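Local coordinates for protein Sodium/sialic acid symporter SiaT (Proteus mirabilis, PDB 5NV9) that couples the sodium gradient to uptake of the sialic acid N-acetylneuraminic acid across the bacterial inner membrane, at residues 24-29 / 170-175; 43-48 / 261-266; 94-99 / 425-430; 251-256 / 417-422; 347-352 / 379-384. All blocks are in the same frame, centred on the assembly; numbering follows the deposited sequence.

The five contacts tie together helices of a LeuT-fold transporter, mostly toward its cytoplasmic side. Contacts 1 and 5 lie about 13 Å apart, centre to centre, and touch where Trp171 of helix 155-203 packs on Ile381 and Ile382 of helix 370-398. Contacts 3 and 4, about 12 Å apart between centres, share helix 415-427. Contact 2 joins the start of helix 47-58 to the 261-266 loop, whose Tyr261 reaches both contact 3, at Ile97, and contact 4, at Phe251. Along the chain contact 5 is nested inside the loop closed by contact 4, and contact 4 inside that of contact 3. Segments remote in sequence thus form adjoining helix junctions, contact 5 being near a sodium site.

Contact 1 of 5, residues 24-29 / 170-175; sequences VGVYFS and TWMGGI
Val26 O, on a residue whose side chain presses against Met172, is gripped twice by Ser29: OG donates to it at 2.6 Å, and the backbone N reaches the same face of the carbonyl plane over a longer distance. The short bond follows from Ser29 chi1 of 61°, which sets OG between the backbone N and the carbonyl carbon. Across the contact, Ser29 CA makes a CH...O contact of 3.1 Å with Met172 O, and Ser29 CB lies beside the same oxygen. Gly25 and Gly173 bring the backbones together, their CA atoms being only 4.3 Å apart, so the segment axes approach to 6.9 Å and cross at 59°. Glycines on both sides permit this close crossing, where helix 8-29, which precedes the ten-helix core of the LeuT fold in this family, meets helix 155-203 at the joint between two transmembrane spans; Gly174 has a positive phi of 71° there. Gly25 O rests on Gly173 CA at 3.6 Å, and Phe28 CB lies the same distance from Gly173 O. Met172, a selenomethionine in this crystal, covers the flank. Its chain bends at the last torsion and runs side by side with Val26, pointing the same way; CE comes within 3.4 Å of Val26 CG2, tighter than usual van der Waals contact. Beyond the two segments, the Phe28 ring meets that of Trp180 at a shallow angle between planes, while Thr170 touches Ser345, a ligand of the second sodium ion.

Contact 2 of 5, residues 43-48 / 261-266; sequences GRVPGW and YIVTDS
Gly43 opens the contact with a CH...O interaction, its CA lying 3.3 Å from Val263 O with an angle of 143° at the hydrogen. Its CA is also the nearest to that of Asp265, 4.7 Å away, and with phi at 66° the backbone turns there in a way that a residue without a side chain adopts readily. Arg44 directs its side chain away from the loop; its NH2 forms salt bridges with Glu176 and Asp37. Val45 turns back and crosses Val263 obliquely, CB to CG2 at 3.9 Å; chi1 of Val263, -63°, puts CG1 anti to the carbonyl carbon and leaves CG2 on the side of Val45. Val45 O is linked to the loop through a water, which donates to it at 2.7 Å and accepts from Asp265 N at 2.8 Å, bridging two backbones that share no direct hydrogen bond. The methyl of Thr264 lies against that carbonyl, CG2 to Val45 O at 3.6 Å, and also meets Gly47 CA at 3.9 Å, while Thr264 OG1 bonds to Thr270. Pro46 takes the N-cap position, and Gly47 N bonds to Glu269 in the first turn of helix 267-301. The junction lies at the cytoplasmic start of helix 47-58, the LeuT-fold helix that later supplies the sodium ligand Ala56; Trp48 touches Thr276 of helix 267-301 and Val183 of helix 155-203, on which Val45 also packs at Glu176 and Ile179.

Contact 3 of 5, residues 94-99 / 425-430; sequences YFYIPF and GIFVKR
Ile426 carries the largest buried area here and spreads its three carbons beyond CB over three aromatic residues. CG1, anti to the carbonyl carbon (chi1 -70°), lies over one face of the Tyr96 ring, 4.2 Å from its centroid and 25° off the normal, a CH-pi contact. CG2 points to Phe95, meeting CB at 4.0 Å, and CD1 slides past Phe99, coming within 3.9 Å of its CD1. Phe427, next in sequence, sits in an aromatic cluster with Phe95 and Tyr96. Its edge is turned to the face of Phe95 in a T-shaped pair, the centroids 5.4 Å apart and the planes at 69°; CE1 does the touching, 3.8 Å from Phe95 CG and offset toward the rim. Farther round the rim, Tyr96 OH approaches the edge near the ring plane, 3.4 Å from Phe427 CE2. Helix 89-102 has a wider pi-type turn at 94-96 and a kink near Pro98; Phe95 and Phe99 point toward the last turn of helix 415-427, and the Tyr96 ring reaches it. That turn ends at Val428, where the LeuT-fold membrane helix gives way to a cytoplasmic loop. No hydrogen bond links the segments; cohesion rests on dispersion and on ring hydrogens meeting pi faces, and the surface positions of Phe95 and Phe427 are compatible with a lipid-facing or interfacial setting.

Contact 4 of 5, residues 251-256 / 417-422; sequences FTASQD and PMTGLF
Ala253, in a widened pi-type turn in the last part of helix 236-253, brings its CA to 5.3 Å from that of Thr419 on helix 415-427. Two membrane helices of the LeuT fold are joined here, the first of them also supplying Phe243 to the sialic acid pocket. Ala253 buries the most surface: its CB points to the opposing helix and settles 3.6 Å from Phe422 CD1, with Thr419 OG1 close by; that hydroxyl is bonded to Gly415 O one turn earlier. The Phe422 ring, swung to the side of its own backbone N by a chi1 of -72°, lays one face against the widened turn. Ala253 CA stands over this face in a CH-pi contact, 4.2 Å from the centroid and 25° off the normal. Thr252 O lies above the same face, toward the rim, 3.8 Å from Phe422 CD2; it is buried with no partner in the model. Met418, a selenomethionine here, runs out extended through its first two torsions (chi1 173°) until SE meets Ala253 O at 3.7 Å, an oxygen that accepts a hydrogen bond from Tyr109 OH. Tyr96 of helix 89-102 packs on both Thr252 and Phe422. A water links the two helices, donating to Thr252 OG1, itself bonded to Ile248 O, at 2.8 Å and to Thr419 O at 3.1 Å.

Contact 5 of 5, residues 347-352 / 379-384; sequences SLNSIS and LVIIVA
Ile381 leans across toward helix 347-352: a chi1 of -74° swings its CG1 branch away from its own carbonyl carbon, and CG1 comes to lie between Leu348 O, 3.7 Å away, and Ser352 CB. Its CD1 continues over the backbone to within 4.2 Å of Asn349 CA. Val380 and Ser352 point at each other's helix: Ser352 OG, anti to its N, stops 3.7 Å from Val380 CB and bonds to Ala377 O one turn earlier on helix 370-398. That hydroxyl thus ties the two helices just beyond the segment. Ala384, also turned inward, fits its CB between two branched chains, Leu348 CD2 at 4.0 Å and Ile351 CG2 at 4.1 Å. The axes pass 8.5 Å apart with their directions at 122°, a steep, partly antiparallel crossing of two LeuT-fold transmembrane helices. Helix 328-361 also supplies Ser342, Ser345 and Ser346 to the sodium sites, and Asn349, whose amide oxygen bonds to Gln259, lies about 7 Å from a bound sodium ion, measured from its side chain. Between the segments no hydrogen bond forms, so the interface rests on van der Waals contact of aliphatic groups, while Ser352 OG and the Asn349 amide find their hydrogen-bond partners outside the two segments.

Contact 1 of 5, residues 24-29 / 170-175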
# COMPACT_ATOMS: atom_id res chain seq x y z
N VAL A 24 5.86 -21.56 2.78
CA VAL A 24 6.76 -20.67 2.03
C VAL A 24 7.78 -19.95 2.96
O VAL A 24 8.99 -19.97 2.72
CB VAL A 24 5.98 -19.61 1.20
CG1 VAL A 24 6.96 -18.68 0.53
CG2 VAL A 24 5.14 -20.31 0.16
N GLY A 25 7.30 -19.36 4.05
CA GLY A 25 8.18 -18.76 5.08
C GLY A 25 9.28 -19.68 5.64
O GLY A 25 10.46 -19.29 5.78
N VAL A 26 8.89 -20.89 6.01
CA VAL A 26 9.84 -21.91 6.49
C VAL A 26 10.89 -22.21 5.42
O VAL A 26 12.06 -22.29 5.73
CB VAL A 26 9.12 -23.22 6.89
CG1 VAL A 26 10.13 -24.33 7.24
CG2 VAL A 26 8.17 -22.97 8.06
N TYR A 27 10.47 -22.39 4.18
CA TYR A 27 11.36 -22.68 3.06
C TYR A 27 12.45 -21.57 2.89
O TYR A 27 13.65 -21.83 2.75
CB TYR A 27 10.49 -22.91 1.78
CG TYR A 27 11.28 -23.15 0.52
CD1 TYR A 27 11.51 -24.45 0.04
CD2 TYR A 27 11.85 -22.10 -0.16
CE1 TYR A 27 12.28 -24.66 -1.11
CE2 TYR A 27 12.60 -22.29 -1.30
CZ TYR A 27 12.81 -23.55 -1.78
OH TYR A 27 13.58 -23.66 -2.90
N PHE A 28 12.04 -20.31 2.92
CA PHE A 28 13.00 -19.22 2.74
C PHE A 28 13.80 -18.82 3.99
O PHE A 28 14.71 -17.97 3.90
CB PHE A 28 12.25 -18.01 2.11
CG PHE A 28 11.97 -18.22 0.68
CD1 PHE A 28 13.04 -18.14 -0.24
CD2 PHE A 28 10.70 -18.66 0.24
CE1 PHE A 28 12.82 -18.40 -1.57
CE2 PHE A 28 10.46 -18.88 -1.10
CZ PHE A 28 11.54 -18.78 -2.00
N SER A 29 13.49 -19.42 5.15
CA SER A 29 14.19 -19.06 6.40
C SER A 29 15.63 -19.58 6.40
O SER A 29 16.50 -18.98 7.02
CB SER A 29 13.45 -19.57 7.62
OG SER A 29 13.39 -20.98 7.53
N THR A 170 6.56 -13.80 7.97
CA THR A 170 7.39 -12.63 7.56
C THR A 170 8.73 -12.67 8.30
O THR A 170 9.80 -12.61 7.71
CB THR A 170 6.66 -11.28 7.83
OG1 THR A 170 5.45 -11.20 7.06
CG2 THR A 170 7.51 -10.11 7.44
N TRP A 171 8.66 -12.86 9.60
CA TRP A 171 9.81 -13.00 10.45
C TRP A 171 10.82 -14.07 10.03
O TRP A 171 12.03 -13.79 9.95
CB TRP A 171 9.31 -13.17 11.89
CG TRP A 171 10.35 -13.49 12.91
CD1 TRP A 171 11.10 -12.60 13.65
CD2 TRP A 171 10.69 -14.79 13.39
NE1 TRP A 171 11.92 -13.27 14.52
CE2 TRP A 171 11.69 -14.62 14.39
CE3 TRP A 171 10.29 -16.07 13.05
CZ2 TRP A 171 12.29 -15.70 15.05
CZ3 TRP A 171 10.90 -17.16 13.71
CH2 TRP A 171 11.88 -16.96 14.70
N MSE A 172 10.33 -15.27 9.69
CA MSE A 172 11.15 -16.42 9.30
C MSE A 172 11.70 -16.23 7.95
O MSE A 172 12.82 -16.62 7.67
CB MSE A 172 10.22 -17.67 9.17
CG MSE A 172 9.70 -18.08 10.56
SE MSE A 172 8.98 -19.93 10.61
CE MSE A 172 7.66 -19.82 9.11
N GLY A 173 10.89 -15.67 7.06
CA GLY A 173 11.17 -15.73 5.62
C GLY A 173 12.00 -14.67 4.94
O GLY A 173 12.48 -14.89 3.79
N GLY A 174 12.15 -13.52 5.60
CA GLY A 174 12.94 -12.43 5.04
C GLY A 174 12.18 -11.83 3.87
O GLY A 174 11.02 -12.13 3.70
N ILE A 175 12.82 -10.94 3.12
CA ILE A 175 12.19 -10.27 2.01
C ILE A 175 11.87 -11.27 0.90
O ILE A 175 10.88 -11.06 0.16
CB ILE A 175 13.05 -9.15 1.45
CG1 ILE A 175 12.25 -8.36 0.40
CG2 ILE A 175 14.40 -9.69 0.89
CD1 ILE A 175 10.91 -7.81 0.83

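Contact 2 of 5, residues 43-48 / 261-266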
# COMPACT_ATOMS: atom_id res chain seq x y z
N GLY A 43 20.02 -10.36 -4.23
CA GLY A 43 19.87 -10.30 -5.71
C GLY A 43 19.26 -11.53 -6.37
O GLY A 43 19.40 -11.66 -7.58
N ARG A 44 18.57 -12.41 -5.62
CA ARG A 44 17.98 -13.67 -6.16
C ARG A 44 16.51 -13.57 -6.69
O ARG A 44 15.94 -14.58 -7.11
CB ARG A 44 18.02 -14.80 -5.12
CG ARG A 44 19.40 -15.35 -4.83
CD ARG A 44 19.34 -16.35 -3.69
NE ARG A 44 18.99 -15.74 -2.41
CZ ARG A 44 19.84 -15.23 -1.54
NH1 ARG A 44 21.16 -15.23 -1.78
NH2 ARG A 44 19.39 -14.70 -0.41
N VAL A 45 15.89 -12.40 -6.68
CA VAL A 45 14.51 -12.30 -7.09
C VAL A 45 14.42 -11.94 -8.56
O VAL A 45 15.02 -10.99 -9.01
CB VAL A 45 13.81 -11.29 -6.20
CG1 VAL A 45 12.34 -11.14 -6.59
CG2 VAL A 45 13.98 -11.76 -4.76
N PRO A 46 13.69 -12.71 -9.34
CA PRO A 46 13.49 -12.15 -10.70
C PRO A 46 12.52 -11.01 -10.75
O PRO A 46 11.65 -10.84 -9.84
CB PRO A 46 12.84 -13.31 -11.49
CG PRO A 46 12.27 -14.21 -10.45
CD PRO A 46 13.05 -14.01 -9.16
N GLY A 47 12.59 -10.28 -11.88
CA GLY A 47 11.78 -9.12 -12.11
C GLY A 47 10.31 -9.37 -12.04
O GLY A 47 9.60 -8.64 -11.36
N TRP A 48 9.83 -10.38 -12.75
CA TRP A 48 8.40 -10.65 -12.74
C TRP A 48 7.90 -10.85 -11.32
O TRP A 48 6.85 -10.36 -10.99
CB TRP A 48 8.04 -11.83 -13.61
CG TRP A 48 8.40 -13.23 -13.08
CD1 TRP A 48 9.52 -13.95 -13.37
CD2 TRP A 48 7.59 -14.04 -12.24
NE1 TRP A 48 9.49 -15.17 -12.69
CE2 TRP A 48 8.30 -15.26 -12.01
CE3 TRP A 48 6.32 -13.87 -11.65
CZ2 TRP A 48 7.79 -16.29 -11.19
CZ3 TRP A 48 5.82 -14.91 -10.83
CH2 TRP A 48 6.57 -16.10 -10.61
N TYR A 261 12.82 -2.42 -5.92
CA TYR A 261 13.67 -2.00 -7.01
C TYR A 261 15.11 -2.51 -6.91
O TYR A 261 15.83 -2.48 -7.91
CB TYR A 261 13.70 -0.45 -7.12
CG TYR A 261 12.30 0.23 -7.29
CD1 TYR A 261 11.17 -0.44 -7.79
CD2 TYR A 261 12.15 1.58 -6.94
CE1 TYR A 261 9.94 0.23 -7.95
CE2 TYR A 261 10.94 2.25 -7.13
CZ TYR A 261 9.83 1.59 -7.60
OH TYR A 261 8.66 2.37 -7.72
N ILE A 262 15.53 -2.91 -5.71
CA ILE A 262 16.92 -3.30 -5.45
C ILE A 262 17.09 -4.83 -5.21
O ILE A 262 18.21 -5.31 -5.01
CB ILE A 262 17.52 -2.44 -4.31
CG1 ILE A 262 16.72 -2.50 -3.01
CG2 ILE A 262 17.45 -0.96 -4.70
CD1 ILE A 262 17.16 -3.57 -2.07
N VAL A 263 16.00 -5.59 -5.22
CA VAL A 263 16.12 -7.05 -5.04
C VAL A 263 16.47 -7.82 -6.30
O VAL A 263 16.83 -9.02 -6.22
CB VAL A 263 14.83 -7.66 -4.43
CG1 VAL A 263 14.58 -7.12 -3.06
CG2 VAL A 263 13.62 -7.49 -5.31
N THR A 264 16.30 -7.17 -7.46
CA THR A 264 16.65 -7.72 -8.76
C THR A 264 18.14 -7.53 -9.06
O THR A 264 18.76 -6.54 -8.65
CB THR A 264 15.87 -7.00 -9.84
OG1 THR A 264 15.82 -5.58 -9.52
CG2 THR A 264 14.50 -7.51 -9.85
N ASP A 265 18.68 -8.40 -9.90
CA ASP A 265 20.12 -8.45 -10.06
C ASP A 265 20.64 -7.53 -11.16
O ASP A 265 21.81 -7.26 -11.22
CB ASP A 265 20.58 -9.88 -10.30
CG ASP A 265 21.96 -10.11 -9.83
OD1 ASP A 265 22.19 -9.98 -8.62
OD2 ASP A 265 22.83 -10.40 -10.67
N SER A 266 19.77 -7.07 -12.03
CA SER A 266 20.20 -6.20 -13.11
C SER A 266 19.12 -5.19 -13.37
O SER A 266 18.00 -5.28 -12.83
CB SER A 266 20.41 -7.05 -14.36
OG SER A 266 19.17 -7.62 -14.77
O HOH W 1 17.19 -10.67 -10.55

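Contact 3 of 5, residues 94-99 / 425-430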
# COMPACT_ATOMS: atom_id res chain seq x y z
N TYR A 94 13.71 6.16 -15.03
CA TYR A 94 14.77 6.96 -15.56
C TYR A 94 15.43 7.87 -14.55
O TYR A 94 16.63 8.04 -14.61
CB TYR A 94 14.28 7.77 -16.77
CG TYR A 94 14.04 6.87 -17.96
CD1 TYR A 94 15.07 6.01 -18.42
CD2 TYR A 94 12.81 6.85 -18.62
CE1 TYR A 94 14.86 5.15 -19.49
CE2 TYR A 94 12.59 5.99 -19.70
CZ TYR A 94 13.62 5.15 -20.13
OH TYR A 94 13.43 4.28 -21.19
N PHE A 95 14.68 8.44 -13.60
CA PHE A 95 15.28 9.47 -12.74
C PHE A 95 15.61 9.00 -11.34
O PHE A 95 16.52 9.58 -10.75
CB PHE A 95 14.39 10.70 -12.71
CG PHE A 95 14.26 11.36 -14.04
CD1 PHE A 95 15.37 11.90 -14.66
CD2 PHE A 95 13.04 11.46 -14.67
CE1 PHE A 95 15.27 12.50 -15.92
CE2 PHE A 95 12.92 12.09 -15.90
CZ PHE A 95 14.04 12.59 -16.53
N TYR A 96 14.87 8.00 -10.80
CA TYR A 96 15.00 7.63 -9.36
C TYR A 96 15.80 6.36 -9.21
O TYR A 96 16.79 6.34 -8.52
CB TYR A 96 13.63 7.50 -8.69
CG TYR A 96 12.86 8.81 -8.44
CD1 TYR A 96 12.21 9.47 -9.45
CD2 TYR A 96 12.75 9.34 -7.15
CE1 TYR A 96 11.50 10.67 -9.24
CE2 TYR A 96 12.03 10.51 -6.89
CZ TYR A 96 11.43 11.19 -7.94
OH TYR A 96 10.75 12.34 -7.63
N ILE A 97 15.38 5.29 -9.90
CA ILE A 97 15.96 3.91 -9.71
C ILE A 97 17.50 3.80 -9.86
O ILE A 97 18.15 3.14 -8.99
CB ILE A 97 15.19 2.85 -10.53
CG1 ILE A 97 13.88 2.56 -9.78
CG2 ILE A 97 16.02 1.60 -10.75
CD1 ILE A 97 12.89 1.70 -10.55
N PRO A 98 18.09 4.55 -10.79
CA PRO A 98 19.57 4.54 -10.86
C PRO A 98 20.28 4.99 -9.59
O PRO A 98 21.31 4.40 -9.24
CB PRO A 98 19.89 5.44 -12.06
CG PRO A 98 18.64 5.43 -12.89
CD PRO A 98 17.50 5.34 -11.89
N PHE A 99 19.74 5.99 -8.89
CA PHE A 99 20.35 6.40 -7.61
C PHE A 99 20.22 5.34 -6.57
O PHE A 99 21.20 5.00 -5.89
CB PHE A 99 19.76 7.72 -7.09
CG PHE A 99 20.23 8.91 -7.89
CD1 PHE A 99 19.59 9.29 -9.03
CD2 PHE A 99 21.35 9.64 -7.47
CE1 PHE A 99 20.06 10.35 -9.76
CE2 PHE A 99 21.80 10.71 -8.20
CZ PHE A 99 21.16 11.05 -9.36
N GLY A 425 15.48 16.79 -4.19
CA GLY A 425 16.82 16.26 -4.40
C GLY A 425 17.06 15.82 -5.83
O GLY A 425 18.14 16.02 -6.40
N ILE A 426 16.06 15.15 -6.40
CA ILE A 426 16.22 14.54 -7.70
C ILE A 426 16.16 15.60 -8.78
O ILE A 426 16.90 15.53 -9.72
CB ILE A 426 15.19 13.35 -7.93
CG1 ILE A 426 15.51 12.12 -7.05
CG2 ILE A 426 15.11 12.93 -9.41
CD1 ILE A 426 16.81 11.38 -7.33
N PHE A 427 15.30 16.59 -8.66
CA PHE A 427 15.10 17.51 -9.79
C PHE A 427 15.66 18.93 -9.66
O PHE A 427 15.68 19.66 -10.63
CB PHE A 427 13.61 17.58 -10.12
CG PHE A 427 13.08 16.25 -10.63
CD1 PHE A 427 13.45 15.79 -11.87
CD2 PHE A 427 12.28 15.44 -9.81
CE1 PHE A 427 12.99 14.57 -12.35
CE2 PHE A 427 11.79 14.24 -10.30
CZ PHE A 427 12.14 13.79 -11.57
N VAL A 428 16.11 19.32 -8.47
CA VAL A 428 16.57 20.67 -8.24
C VAL A 428 18.01 20.62 -7.80
O VAL A 428 18.31 20.42 -6.62
CB VAL A 428 15.70 21.31 -7.18
CG1 VAL A 428 16.08 22.74 -7.00
CG2 VAL A 428 14.23 21.18 -7.58
N LYS A 429 18.92 20.73 -8.76
CA LYS A 429 20.36 20.56 -8.49
C LYS A 429 20.89 21.50 -7.39
O LYS A 429 21.78 21.15 -6.62
CB LYS A 429 21.17 20.78 -9.79
CG LYS A 429 22.68 20.65 -9.59
CD LYS A 429 23.47 20.61 -10.91
CE LYS A 429 24.98 20.74 -10.69
NZ LYS A 429 25.58 19.47 -10.20
N ARG A 430 20.34 22.69 -7.28
CA ARG A 430 20.90 23.65 -6.32
C ARG A 430 20.39 23.47 -4.90
O ARG A 430 20.94 24.03 -3.97
CB ARG A 430 20.66 25.08 -6.75
CG ARG A 430 21.73 25.52 -7.73
CD ARG A 430 21.26 25.28 -9.15
NE ARG A 430 19.92 25.85 -9.29
CZ ARG A 430 18.78 25.17 -9.46
NH1 ARG A 430 18.79 23.86 -9.56
NH2 ARG A 430 17.59 25.84 -9.53

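Contact 4 of 5, residues 251-256 / 417-422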
# COMPACT_ATOMS: atom_id res chain seq x y z
N PHE A 251 5.60 5.27 -5.19
CA PHE A 251 6.63 4.71 -6.04
C PHE A 251 8.01 5.31 -5.97
O PHE A 251 8.92 4.68 -6.54
CB PHE A 251 6.08 4.63 -7.49
CG PHE A 251 4.94 3.67 -7.61
CD1 PHE A 251 5.17 2.31 -7.81
CD2 PHE A 251 3.62 4.10 -7.43
CE1 PHE A 251 4.11 1.41 -7.87
CE2 PHE A 251 2.55 3.20 -7.49
CZ PHE A 251 2.81 1.85 -7.71
N THR A 252 8.19 6.44 -5.29
CA THR A 252 9.53 7.08 -5.13
C THR A 252 10.01 7.25 -3.68
O THR A 252 11.20 7.30 -3.40
CB THR A 252 9.58 8.47 -5.79
OG1 THR A 252 8.68 9.40 -5.17
CG2 THR A 252 9.24 8.37 -7.26
N ALA A 253 9.09 7.39 -2.74
CA ALA A 253 9.43 7.85 -1.40
C ALA A 253 9.02 6.87 -0.33
O ALA A 253 9.24 7.16 0.81
CB ALA A 253 8.79 9.22 -1.13
N SER A 254 8.49 5.70 -0.71
CA SER A 254 7.91 4.76 0.23
C SER A 254 8.72 3.46 0.18
O SER A 254 8.81 2.82 -0.86
CB SER A 254 6.45 4.52 -0.13
OG SER A 254 5.81 3.84 0.92
N GLN A 255 9.32 3.11 1.32
CA GLN A 255 10.23 1.99 1.40
C GLN A 255 9.63 0.65 0.99
O GLN A 255 10.36 -0.21 0.50
CB GLN A 255 10.80 1.92 2.82
CG GLN A 255 11.70 0.69 3.08
CD GLN A 255 13.03 0.66 2.32
OE1 GLN A 255 13.35 1.58 1.54
NE2 GLN A 255 13.76 -0.44 2.46
N ASP A 256 8.32 0.43 1.24
CA ASP A 256 7.71 -0.89 0.90
C ASP A 256 7.77 -1.20 -0.62
O ASP A 256 7.97 -2.34 -1.00
CB ASP A 256 6.29 -1.05 1.48
CG ASP A 256 5.32 0.02 1.01
OD1 ASP A 256 5.72 1.22 0.68
OD2 ASP A 256 4.12 -0.33 1.00
N PRO A 417 5.51 15.86 2.77
CA PRO A 417 6.89 16.39 2.94
C PRO A 417 7.95 15.33 2.60
O PRO A 417 8.97 15.64 1.99
CB PRO A 417 6.93 16.82 4.42
CG PRO A 417 5.50 17.01 4.83
CD PRO A 417 4.70 16.05 3.99
N MSE A 418 7.73 14.05 2.95
CA MSE A 418 8.73 13.03 2.62
C MSE A 418 8.94 12.95 1.11
O MSE A 418 10.09 12.86 0.60
CB MSE A 418 8.22 11.76 3.30
CG MSE A 418 8.99 10.49 3.00
SE MSE A 418 8.01 8.94 3.77
CE MSE A 418 6.90 10.01 4.98
N THR A 419 7.85 13.02 0.38
CA THR A 419 7.87 12.87 -1.07
C THR A 419 8.47 14.11 -1.74
O THR A 419 9.18 14.01 -2.77
CB THR A 419 6.44 12.68 -1.62
OG1 THR A 419 5.84 11.49 -1.09
CG2 THR A 419 6.44 12.66 -3.11
N GLY A 420 8.17 15.29 -1.19
CA GLY A 420 8.78 16.53 -1.71
C GLY A 420 10.32 16.52 -1.64
O GLY A 420 11.01 17.06 -2.51
N LEU A 421 10.84 15.99 -0.53
CA LEU A 421 12.26 15.87 -0.34
C LEU A 421 12.92 15.12 -1.46
O LEU A 421 13.98 15.55 -1.88
CB LEU A 421 12.61 15.24 0.99
CG LEU A 421 12.40 16.09 2.25
CD1 LEU A 421 12.42 15.24 3.53
CD2 LEU A 421 13.46 17.17 2.37
N PHE A 422 12.32 14.00 -1.92
CA PHE A 422 12.84 13.26 -3.05
C PHE A 422 12.75 14.04 -4.35
O PHE A 422 13.68 13.98 -5.17
CB PHE A 422 12.18 11.80 -3.21
CG PHE A 422 12.65 10.80 -2.17
CD1 PHE A 422 12.05 10.74 -0.95
CD2 PHE A 422 13.72 9.96 -2.41
CE1 PHE A 422 12.49 9.84 0.02
CE2 PHE A 422 14.15 9.06 -1.47
CZ PHE A 422 13.54 9.00 -0.25
O HOH W 2 9.70 11.99 -5.10

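Contact 5 of 5, residues 347-352 / 379-384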
# COMPACT_ATOMS: atom_id res chain seq x y z
N SER A 347 4.98 -4.20 4.76
CA SER A 347 5.10 -3.05 5.63
C SER A 347 5.97 -3.43 6.85
O SER A 347 6.82 -2.63 7.27
CB SER A 347 3.71 -2.56 6.12
OG SER A 347 3.00 -1.76 5.18
N LEU A 348 5.80 -4.63 7.41
CA LEU A 348 6.66 -5.07 8.56
C LEU A 348 8.15 -5.22 8.20
O LEU A 348 9.05 -4.69 8.89
CB LEU A 348 6.19 -6.37 9.18
CG LEU A 348 4.83 -6.39 9.91
CD1 LEU A 348 4.50 -7.84 10.35
CD2 LEU A 348 4.75 -5.46 11.08
N ASN A 349 8.41 -5.89 7.10
CA ASN A 349 9.77 -5.99 6.62
C ASN A 349 10.42 -4.62 6.29
O ASN A 349 11.59 -4.40 6.61
CB ASN A 349 9.88 -6.91 5.43
CG ASN A 349 11.32 -7.10 4.98
OD1 ASN A 349 11.77 -6.35 4.14
ND2 ASN A 349 12.00 -8.15 5.45
N SER A 350 9.66 -3.72 5.67
CA SER A 350 10.20 -2.39 5.33
C SER A 350 10.44 -1.59 6.52
O SER A 350 11.38 -0.79 6.53
CB SER A 350 9.29 -1.66 4.37
OG SER A 350 9.30 -2.38 3.15
N ILE A 351 9.54 -1.68 7.49
CA ILE A 351 9.75 -1.02 8.80
C ILE A 351 11.04 -1.46 9.41
O ILE A 351 11.89 -0.63 9.80
CB ILE A 351 8.62 -1.23 9.78
CG1 ILE A 351 7.42 -0.41 9.37
CG2 ILE A 351 9.04 -0.80 11.19
CD1 ILE A 351 6.10 -0.92 9.94
N SER A 352 11.24 -2.76 9.48
CA SER A 352 12.53 -3.30 9.97
C SER A 352 13.71 -2.94 9.12
O SER A 352 14.76 -2.71 9.68
CB SER A 352 12.49 -4.77 10.17
OG SER A 352 13.72 -5.26 10.67
N LEU A 379 14.11 -8.96 15.20
CA LEU A 379 13.46 -8.41 16.39
C LEU A 379 12.44 -7.33 16.06
O LEU A 379 11.33 -7.32 16.58
CB LEU A 379 14.54 -7.79 17.28
CG LEU A 379 14.06 -7.25 18.61
CD1 LEU A 379 13.27 -8.30 19.41
CD2 LEU A 379 15.26 -6.71 19.37
N VAL A 380 12.78 -6.45 15.12
CA VAL A 380 11.90 -5.35 14.82
C VAL A 380 10.62 -5.80 14.10
O VAL A 380 9.58 -5.18 14.22
CB VAL A 380 12.63 -4.23 14.07
CG1 VAL A 380 11.65 -3.17 13.60
CG2 VAL A 380 13.67 -3.63 14.96
N ILE A 381 10.69 -6.89 13.35
CA ILE A 381 9.45 -7.50 12.86
C ILE A 381 8.48 -7.90 14.00
O ILE A 381 7.32 -7.56 13.99
CB ILE A 381 9.75 -8.59 11.81
CG1 ILE A 381 10.19 -7.83 10.52
CG2 ILE A 381 8.48 -9.39 11.54
CD1 ILE A 381 10.99 -8.64 9.62
N ILE A 382 8.98 -8.50 15.05
CA ILE A 382 8.13 -8.80 16.19
C ILE A 382 7.60 -7.57 16.91
O ILE A 382 6.45 -7.53 17.27
CB ILE A 382 8.86 -9.65 17.22
CG1 ILE A 382 9.47 -10.85 16.54
CG2 ILE A 382 7.88 -10.03 18.31
CD1 ILE A 382 8.58 -11.52 15.52
N VAL A 383 8.45 -6.60 17.17
CA VAL A 383 8.04 -5.44 17.93
C VAL A 383 7.00 -4.60 17.15
O VAL A 383 5.93 -4.25 17.64
CB VAL A 383 9.26 -4.58 18.31
CG1 VAL A 383 8.77 -3.34 19.03
CG2 VAL A 383 10.23 -5.37 19.17
N ALA A 384 7.32 -4.30 15.90
CA ALA A 384 6.37 -3.61 15.03
C ALA A 384 5.04 -4.39 14.91
O ALA A 384 3.96 -3.81 15.01
CB ALA A 384 7.00 -3.39 13.67